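Local coordinates for arabinose metabolism transcriptional repressor (PDB 5D4S), which represses arabinose-metabolism genes in Bacillus subtilis by binding operator DNA through a winged helix-turn-helix domain of the GntR family, at residues K29-I32 with S33-I36; G58-R61 with H62-R65. All coordinates share one frame; numbering follows the deposited sequence.

Contact 1 (K29-I32 with S33-I36); sequences KEEI and SSWI
Glu31 and Trp35, one helical turn apart, cross with carboxylate and indole planes 88° from each other. Trp35 NE1 reaches Glu31 OE2 at 3.2 Å with an N-H...O angle of 144°, OE2 lying out of the indole plane and the N-H meeting it from above the carboxylate plane. With CG anti to the backbone N (chi1 -180°) and a bend at chi2, Glu31 brings its CG over the NE1 rim of the indole on the same side as Ile32 CA, 3.5 Å from Trp35 NE1. One ring face lies over the preceding turn: Ile32 CA is 4.2 Å from the centroid of the six-membered ring, a CH-pi contact, and Ile32 CG1 meets Trp35 CZ3 at 3.8 Å. These are the last two turns of helix 24-35, the first helix of the winged helix-turn-helix domain, and Ile36 is the first residue past it. Ile36 N still donates to Ile32 O. Ser34 folds back on the backbone: its OG gives Glu31 O a 2.6 Å bond in the carbonyl plane, on a lone pair, and Trp35 N donates to the same oxygen. Ile32 packs on Leu71 of helix 61-74, and Trp35 on Leu53 of helix 50-57; Lys29 NZ forms a salt bridge with Asp70.

Contact 2 (G58-R61 with H62-R65); sequences GVSR and HTIR. With nucleotides of chain D; nucleotides of chain C.
Arg61 and Arg65 run side by side from the first turns of the recognition helix into the DNA. From Arg61 CB, CG is anti to the backbone N (chi1 -166°), which sends the chain off the helix, and it stays extended to NE, which sits 3.8 Å from Arg65 CD and is paired with Glu50. Beyond CZ the guanidinium reads one guanine in the bidentate way of arginine: NH1 donates to O6 of DG9 of chain C at 2.8 Å, NH2 to its N7 at 2.7 Å. The methyl C7 of DT8 of chain C lies over one guanidinium face, and Arg65 CD against the opposite face toward NE. A methionine here would probably leave O6 and N7 of that guanine without their donors and Glu50 without one of its two arginines. Arg65 NH1 binds the phosphate oxygen OP2 of the same nucleotide at 2.8 Å and also pairs with Glu50. At the other end Ser60, the N-cap, accepts from Thr63 N through OG, and its N and OG both donate to OP2 of DC10 of chain D. Val59 CG2 meets Ile64 CD1 at 3.6 Å, and, on the side away from the DNA, Ile64 packs against Leu53, Met54 and Phe57 of helix 50-57 and Val28 of helix 24-35.

Overall arrangement
Contact 1 closes the first helix, 24-35, largely at the protein surface; contact 2 opens helix 61-74 and is partly buried, between the domain core and the operator. Their centres are about 15 Å apart and they do not touch, yet helix 50-57 bears on both, Leu53 packing against Trp35 in contact 1 and Ile64 in contact 2; helix 61-74 packs on contact 1 and carries contact 2. The chemistry follows the place. Near a helix end, its nearest atom about 9 Å from the nucleic acid, contact 1 pairs the Ser34 hydroxyl and the indole N-H within the helix. In contact 2, serine and arginine groups turn outward to phosphates and a guanine base, while valine and isoleucine face inward.

Contact 1 (K29-I32 with S33-I36)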
ATOM      1  N   LYS B  29       7.330   1.532   7.963  1.00 32.93           N
ATOM      2  CA  LYS B  29       8.128   1.606   6.730  1.00 32.16           C
ATOM      3  C   LYS B  29       9.552   2.105   6.986  1.00 30.91           C
ATOM      4  O   LYS B  29      10.512   1.552   6.450  1.00 33.55           O
ATOM      5  CB  LYS B  29       7.462   2.530   5.697  1.00 31.67           C
ATOM      6  CG  LYS B  29       6.322   1.896   4.956  1.00 34.20           C
ATOM      7  CD  LYS B  29       5.513   2.889   4.107  1.00 37.11           C
ATOM      8  CE  LYS B  29       6.353   3.510   3.004  1.00 40.65           C
ATOM      9  NZ  LYS B  29       5.534   4.455   2.178  1.00 38.03           N
ATOM     10  N   GLU B  30       9.676   3.173   7.766  1.00 29.41           N
ATOM     11  CA  GLU B  30      10.979   3.746   8.073  1.00 33.96           C
ATOM     12  C   GLU B  30      11.862   2.755   8.833  1.00 37.76           C
ATOM     13  O   GLU B  30      13.047   2.623   8.535  1.00 39.69           O
ATOM     14  CB  GLU B  30      10.839   5.038   8.880  1.00 38.71           C
ATOM     15  CG  GLU B  30      10.938   6.289   8.025  1.00 52.08           C
ATOM     16  CD  GLU B  30      10.957   7.570   8.845  1.00 58.57           C
ATOM     17  OE1 GLU B  30      11.142   7.493  10.081  1.00 57.05           O
ATOM     18  OE2 GLU B  30      10.790   8.655   8.247  1.00 63.12           O
ATOM     19  N   GLU B  31      11.285   2.062   9.810  1.00 36.10           N
ATOM     20  CA  GLU B  31      12.078   1.112  10.593  1.00 39.75           C
ATOM     21  C   GLU B  31      12.514  -0.066   9.708  1.00 34.68           C
ATOM     22  O   GLU B  31      13.696  -0.401   9.630  1.00 39.89           O
ATOM     23  CB  GLU B  31      11.280   0.633  11.810  1.00 36.89           C
ATOM     24  CG  GLU B  31      12.016  -0.364  12.702  1.00 50.19           C
ATOM     25  CD  GLU B  31      13.004   0.300  13.638  1.00 62.38           C
ATOM     26  OE1 GLU B  31      13.041   1.547  13.670  1.00 65.71           O
ATOM     27  OE2 GLU B  31      13.740  -0.426  14.344  1.00 71.09           O
ATOM     28  N   ILE B  32      11.563  -0.673   9.011  1.00 29.02           N
ATOM     29  CA  ILE B  32      11.891  -1.807   8.161  1.00 32.44           C
ATOM     30  C   ILE B  32      12.937  -1.401   7.127  1.00 38.63           C
ATOM     31  O   ILE B  32      13.906  -2.126   6.902  1.00 35.58           O
ATOM     32  CB  ILE B  32      10.649  -2.377   7.474  1.00 26.25           C
ATOM     33  CG1 ILE B  32       9.725  -3.003   8.529  1.00 27.07           C
ATOM     34  CG2 ILE B  32      11.044  -3.460   6.476  1.00 35.76           C
ATOM     35  CD1 ILE B  32       8.426  -3.623   7.948  1.00 27.48           C
ATOM     36  N   SER B  33      12.793  -0.214   6.545  1.00 35.50           N
ATOM     37  CA  SER B  33      13.765   0.186   5.542  1.00 37.19           C
ATOM     38  C   SER B  33      15.096   0.516   6.209  1.00 40.77           C
ATOM     39  O   SER B  33      16.142   0.442   5.565  1.00 41.28           O
ATOM     40  CB  SER B  33      13.255   1.360   4.711  1.00 43.15           C
ATOM     41  OG  SER B  33      12.562   2.283   5.520  1.00 60.07           O
ATOM     42  N   SER B  34      15.067   0.852   7.502  1.00 35.77           N
ATOM     43  CA  SER B  34      16.305   1.120   8.232  1.00 42.28           C
ATOM     44  C   SER B  34      17.034  -0.188   8.529  1.00 40.27           C
ATOM     45  O   SER B  34      18.242  -0.189   8.694  1.00 45.29           O
ATOM     46  CB  SER B  34      16.046   1.871   9.543  1.00 47.37           C
ATOM     47  OG  SER B  34      15.646   0.963  10.567  1.00 47.62           O
ATOM     48  N   TRP B  35      16.297  -1.295   8.604  1.00 40.56           N
ATOM     49  CA  TRP B  35      16.921  -2.618   8.749  1.00 39.72           C
ATOM     50  C   TRP B  35      17.693  -2.990   7.488  1.00 41.98           C
ATOM     51  O   TRP B  35      18.840  -3.417   7.544  1.00 41.00           O
ATOM     52  CB  TRP B  35      15.874  -3.685   9.034  1.00 36.28           C
ATOM     53  CG  TRP B  35      15.120  -3.487  10.301  1.00 28.21           C
ATOM     54  CD1 TRP B  35      15.473  -2.696  11.365  1.00 34.97           C
ATOM     55  CD2 TRP B  35      13.884  -4.098  10.643  1.00 33.63           C
ATOM     56  NE1 TRP B  35      14.512  -2.779  12.348  1.00 34.79           N
ATOM     57  CE2 TRP B  35      13.529  -3.641  11.929  1.00 34.92           C
ATOM     58  CE3 TRP B  35      13.036  -5.005   9.985  1.00 31.45           C
ATOM     59  CZ2 TRP B  35      12.360  -4.042  12.567  1.00 33.26           C
ATOM     60  CZ3 TRP B  35      11.877  -5.404  10.616  1.00 32.16           C
ATOM     61  CH2 TRP B  35      11.545  -4.919  11.894  1.00 33.43           C
ATOM     62  N   ILE B  36      17.045  -2.829   6.338  1.00 35.89           N
ATOM     63  CA  ILE B  36      17.763  -2.750   5.076  1.00 43.94           C
ATOM     64  C   ILE B  36      18.565  -1.452   5.179  1.00 53.63           C
ATOM     65  O   ILE B  36      18.464  -0.765   6.179  1.00 63.29           O
ATOM     66  CB  ILE B  36      16.799  -2.748   3.866  1.00 43.14           C
ATOM     67  CG1 ILE B  36      15.604  -3.654   4.153  1.00 40.53           C
ATOM     68  CG2 ILE B  36      17.498  -3.225   2.598  1.00 46.27           C
ATOM     69  CD1 ILE B  36      14.591  -3.689   3.035  1.00 45.44           C
TER

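Contact 2 (G58-R61 with H62-R65)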
ATOM      1  N   GLY B  58       3.338  -3.370  17.599  1.00 27.96           N
ATOM      2  CA  GLY B  58       2.113  -3.073  18.329  1.00 29.38           C
ATOM      3  C   GLY B  58       1.054  -2.410  17.471  1.00 37.45           C
ATOM      4  O   GLY B  58       0.378  -1.465  17.910  1.00 29.50           O
ATOM      5  N   VAL B  59       0.919  -2.896  16.238  1.00 31.92           N
ATOM      6  CA  VAL B  59      -0.055  -2.366  15.281  1.00 24.54           C
ATOM      7  C   VAL B  59      -0.848  -3.494  14.592  1.00 33.48           C
ATOM      8  O   VAL B  59      -0.523  -4.678  14.741  1.00 28.76           O
ATOM      9  CB  VAL B  59       0.637  -1.485  14.206  1.00 26.69           C
ATOM     10  CG1 VAL B  59       1.435  -0.356  14.882  1.00 30.31           C
ATOM     11  CG2 VAL B  59       1.545  -2.310  13.324  1.00 27.76           C
ATOM     12  N   SER B  60      -1.891  -3.133  13.844  1.00 26.03           N
ATOM     13  CA  SER B  60      -2.739  -4.142  13.214  1.00 29.35           C
ATOM     14  C   SER B  60      -2.055  -4.802  12.028  1.00 28.39           C
ATOM     15  O   SER B  60      -1.061  -4.287  11.517  1.00 26.40           O
ATOM     16  CB  SER B  60      -4.050  -3.509  12.746  1.00 30.55           C
ATOM     17  OG  SER B  60      -3.782  -2.577  11.722  1.00 25.80           O
ATOM     18  N   ARG B  61      -2.588  -5.939  11.579  1.00 28.50           N
ATOM     19  CA  ARG B  61      -2.080  -6.555  10.356  1.00 29.47           C
ATOM     20  C   ARG B  61      -2.235  -5.598   9.171  1.00 27.87           C
ATOM     21  O   ARG B  61      -1.349  -5.489   8.328  1.00 24.75           O
ATOM     22  CB  ARG B  61      -2.792  -7.886  10.053  1.00 26.14           C
ATOM     23  CG  ARG B  61      -2.038  -8.695   9.002  1.00 29.17           C
ATOM     24  CD  ARG B  61      -2.650 -10.067   8.672  1.00 27.80           C
ATOM     25  NE  ARG B  61      -2.030 -10.577   7.441  1.00 34.31           N
ATOM     26  CZ  ARG B  61      -2.620 -11.404   6.573  1.00 28.59           C
ATOM     27  NH1 ARG B  61      -3.847 -11.859   6.788  1.00 35.35           N
ATOM     28  NH2 ARG B  61      -1.973 -11.770   5.483  1.00 20.88           N
ATOM     29  N   HIS B  62      -3.355  -4.884   9.127  1.00 26.28           N
ATOM     30  CA  HIS B  62      -3.589  -3.893   8.078  1.00 28.06           C
ATOM     31  C   HIS B  62      -2.448  -2.883   7.966  1.00 27.33           C
ATOM     32  O   HIS B  62      -1.980  -2.563   6.868  1.00 30.03           O
ATOM     33  CB  HIS B  62      -4.907  -3.157   8.333  1.00 27.57           C
ATOM     34  CG  HIS B  62      -5.121  -1.973   7.437  1.00 37.20           C
ATOM     35  ND1 HIS B  62      -5.828  -2.051   6.252  1.00 44.21           N
ATOM     36  CD2 HIS B  62      -4.709  -0.687   7.544  1.00 30.05           C
ATOM     37  CE1 HIS B  62      -5.859  -0.857   5.684  1.00 31.88           C
ATOM     38  NE2 HIS B  62      -5.180  -0.017   6.442  1.00 40.46           N
ATOM     39  N   THR B  63      -1.994  -2.376   9.105  1.00 22.27           N
ATOM     40  CA  THR B  63      -0.929  -1.392   9.079  1.00 25.22           C
ATOM     41  C   THR B  63       0.372  -2.022   8.577  1.00 22.20           C
ATOM     42  O   THR B  63       1.081  -1.432   7.746  1.00 23.42           O
ATOM     43  CB  THR B  63      -0.769  -0.767  10.469  1.00 32.58           C
ATOM     44  OG1 THR B  63      -1.928   0.035  10.741  1.00 27.20           O
ATOM     45  CG2 THR B  63       0.492   0.097  10.564  1.00 30.76           C
ATOM     46  N   ILE B  64       0.676  -3.235   9.037  1.00 26.33           N
ATOM     47  CA  ILE B  64       1.894  -3.907   8.590  1.00 22.23           C
ATOM     48  C   ILE B  64       1.844  -4.121   7.079  1.00 22.99           C
ATOM     49  O   ILE B  64       2.834  -3.905   6.371  1.00 23.96           O
ATOM     50  CB  ILE B  64       2.099  -5.277   9.289  1.00 25.80           C
ATOM     51  CG1 ILE B  64       2.418  -5.099  10.777  1.00 22.56           C
ATOM     52  CG2 ILE B  64       3.223  -6.069   8.611  1.00 30.40           C
ATOM     53  CD1 ILE B  64       3.644  -4.200  11.050  1.00 21.54           C
ATOM     54  N   ARG B  65       0.678  -4.523   6.584  1.00 23.19           N
ATOM     55  CA  ARG B  65       0.528  -4.828   5.168  1.00 23.97           C
ATOM     56  C   ARG B  65       0.604  -3.568   4.321  1.00 24.39           C
ATOM     57  O   ARG B  65       1.115  -3.596   3.210  1.00 26.04           O
ATOM     58  CB  ARG B  65      -0.785  -5.578   4.910  1.00 23.87           C
ATOM     59  CG  ARG B  65      -0.663  -7.100   5.284  1.00 18.00           C
ATOM     60  CD  ARG B  65      -1.883  -7.876   4.822  1.00 20.37           C
ATOM     61  NE  ARG B  65      -1.984  -7.788   3.372  1.00 26.49           N
ATOM     62  CZ  ARG B  65      -1.262  -8.528   2.537  1.00 30.33           C
ATOM     63  NH1 ARG B  65      -0.418  -9.439   3.015  1.00 29.26           N
ATOM     64  NH2 ARG B  65      -1.389  -8.360   1.233  1.00 29.59           N
TER
ATOM     65  P    DC D  10      -3.468   0.171  14.223  1.00 33.82           P
ATOM     66  OP1  DC D  10      -2.739   0.725  15.374  1.00 34.41           O
ATOM     67  OP2  DC D  10      -2.756  -0.399  13.056  1.00 30.91           O
ATOM     68  O5'  DC D  10      -4.511  -0.855  14.801  1.00 35.68           O
ATOM     69  C5'  DC D  10      -5.160  -0.555  16.031  1.00 41.83           C
ATOM     70  C4'  DC D  10      -6.605  -0.993  15.985  1.00 44.25           C
ATOM     71  O4'  DC D  10      -7.286  -0.265  14.937  1.00 46.19           O
ATOM     72  C3'  DC D  10      -6.830  -2.440  15.580  1.00 43.45           C
ATOM     73  O3'  DC D  10      -6.594  -3.332  16.668  1.00 50.65           O
ATOM     74  C2'  DC D  10      -8.299  -2.394  15.213  1.00 38.25           C
ATOM     75  C1'  DC D  10      -8.377  -1.052  14.482  1.00 43.85           C
ATOM     76  N1   DC D  10      -8.308  -1.215  13.016  1.00 41.07           N
ATOM     77  C2   DC D  10      -9.479  -1.522  12.326  1.00 43.80           C
ATOM     78  O2   DC D  10     -10.536  -1.603  12.965  1.00 48.20           O
ATOM     79  N3   DC D  10      -9.428  -1.709  10.982  1.00 37.25           N
ATOM     80  C4   DC D  10      -8.262  -1.601  10.345  1.00 35.38           C
ATOM     81  N4   DC D  10      -8.252  -1.779   9.021  1.00 32.40           N
ATOM     82  C5   DC D  10      -7.053  -1.306  11.038  1.00 36.36           C
ATOM     83  C6   DC D  10      -7.120  -1.129  12.365  1.00 42.73           C
TER
ATOM     84  P    DG C   9       1.417 -11.258  -0.008  1.00 29.15           P
ATOM     85  OP1  DG C   9       2.122 -11.084  -1.292  1.00 26.21           O
ATOM     86  OP2  DG C   9       1.312 -10.122   0.934  1.00 27.23           O
ATOM     87  O5'  DG C   9      -0.018 -11.853  -0.299  1.00 28.18           O
ATOM     88  C5'  DG C   9      -0.160 -12.817  -1.334  1.00 27.57           C
ATOM     89  C4'  DG C   9      -1.583 -12.896  -1.781  1.00 26.44           C
ATOM     90  O4'  DG C   9      -2.374 -13.546  -0.744  1.00 27.13           O
ATOM     91  C3'  DG C   9      -2.213 -11.524  -2.034  1.00 27.71           C
ATOM     92  O3'  DG C   9      -2.934 -11.565  -3.261  1.00 32.28           O
ATOM     93  C2'  DG C   9      -3.108 -11.303  -0.817  1.00 24.54           C
ATOM     94  C1'  DG C   9      -3.449 -12.718  -0.357  1.00 25.89           C
ATOM     95  N9   DG C   9      -3.616 -12.831   1.101  1.00 27.90           N
ATOM     96  C8   DG C   9      -2.713 -12.480   2.082  1.00 25.57           C
ATOM     97  N7   DG C   9      -3.148 -12.711   3.299  1.00 26.91           N
ATOM     98  C5   DG C   9      -4.416 -13.251   3.107  1.00 25.08           C
ATOM     99  C6   DG C   9      -5.385 -13.696   4.051  1.00 25.11           C
ATOM    100  O6   DG C   9      -5.314 -13.712   5.286  1.00 30.64           O
ATOM    101  N1   DG C   9      -6.534 -14.171   3.425  1.00 24.15           N
ATOM    102  C2   DG C   9      -6.719 -14.212   2.059  1.00 33.97           C
ATOM    103  N2   DG C   9      -7.883 -14.699   1.628  1.00 35.25           N
ATOM    104  N3   DG C   9      -5.826 -13.810   1.174  1.00 31.16           N
ATOM    105  C4   DG C   9      -4.709 -13.331   1.762  1.00 32.59           C
ATOM    106  P    DT C   8       4.339 -13.669   6.151  1.00 27.55           P
ATOM    107  OP1  DT C   8       5.672 -13.067   5.937  1.00 26.35           O
ATOM    108  OP2  DT C   8       3.553 -13.382   7.387  1.00 26.63           O
ATOM    109  O5'  DT C   8       3.468 -13.493   4.827  1.00 28.34           O
ATOM    110  C5'  DT C   8       4.066 -13.811   3.568  1.00 22.80           C
ATOM    111  C4'  DT C   8       3.041 -13.878   2.454  1.00 27.20           C
ATOM    112  O4'  DT C   8       1.972 -14.789   2.828  1.00 28.47           O
ATOM    113  C3'  DT C   8       2.363 -12.545   2.099  1.00 26.05           C
ATOM    114  O3'  DT C   8       2.200 -12.473   0.694  1.00 30.10           O
ATOM    115  C2'  DT C   8       1.020 -12.660   2.807  1.00 25.07           C
ATOM    116  C1'  DT C   8       0.740 -14.148   2.654  1.00 27.81           C
ATOM    117  N1   DT C   8      -0.235 -14.684   3.642  1.00 23.09           N
ATOM    118  C2   DT C   8      -1.297 -15.418   3.182  1.00 26.31           C
ATOM    119  O2   DT C   8      -1.460 -15.694   2.012  1.00 32.75           O
ATOM    120  N3   DT C   8      -2.145 -15.851   4.143  1.00 27.58           N
ATOM    121  C4   DT C   8      -2.068 -15.615   5.492  1.00 27.51           C
ATOM    122  O4   DT C   8      -2.904 -16.060   6.278  1.00 30.48           O
ATOM    123  C5   DT C   8      -0.943 -14.817   5.912  1.00 32.29           C
ATOM    124  C7   DT C   8      -0.757 -14.479   7.362  1.00 28.51           C
ATOM    125  C6   DT C   8      -0.089 -14.392   4.972  1.00 25.74           C
TER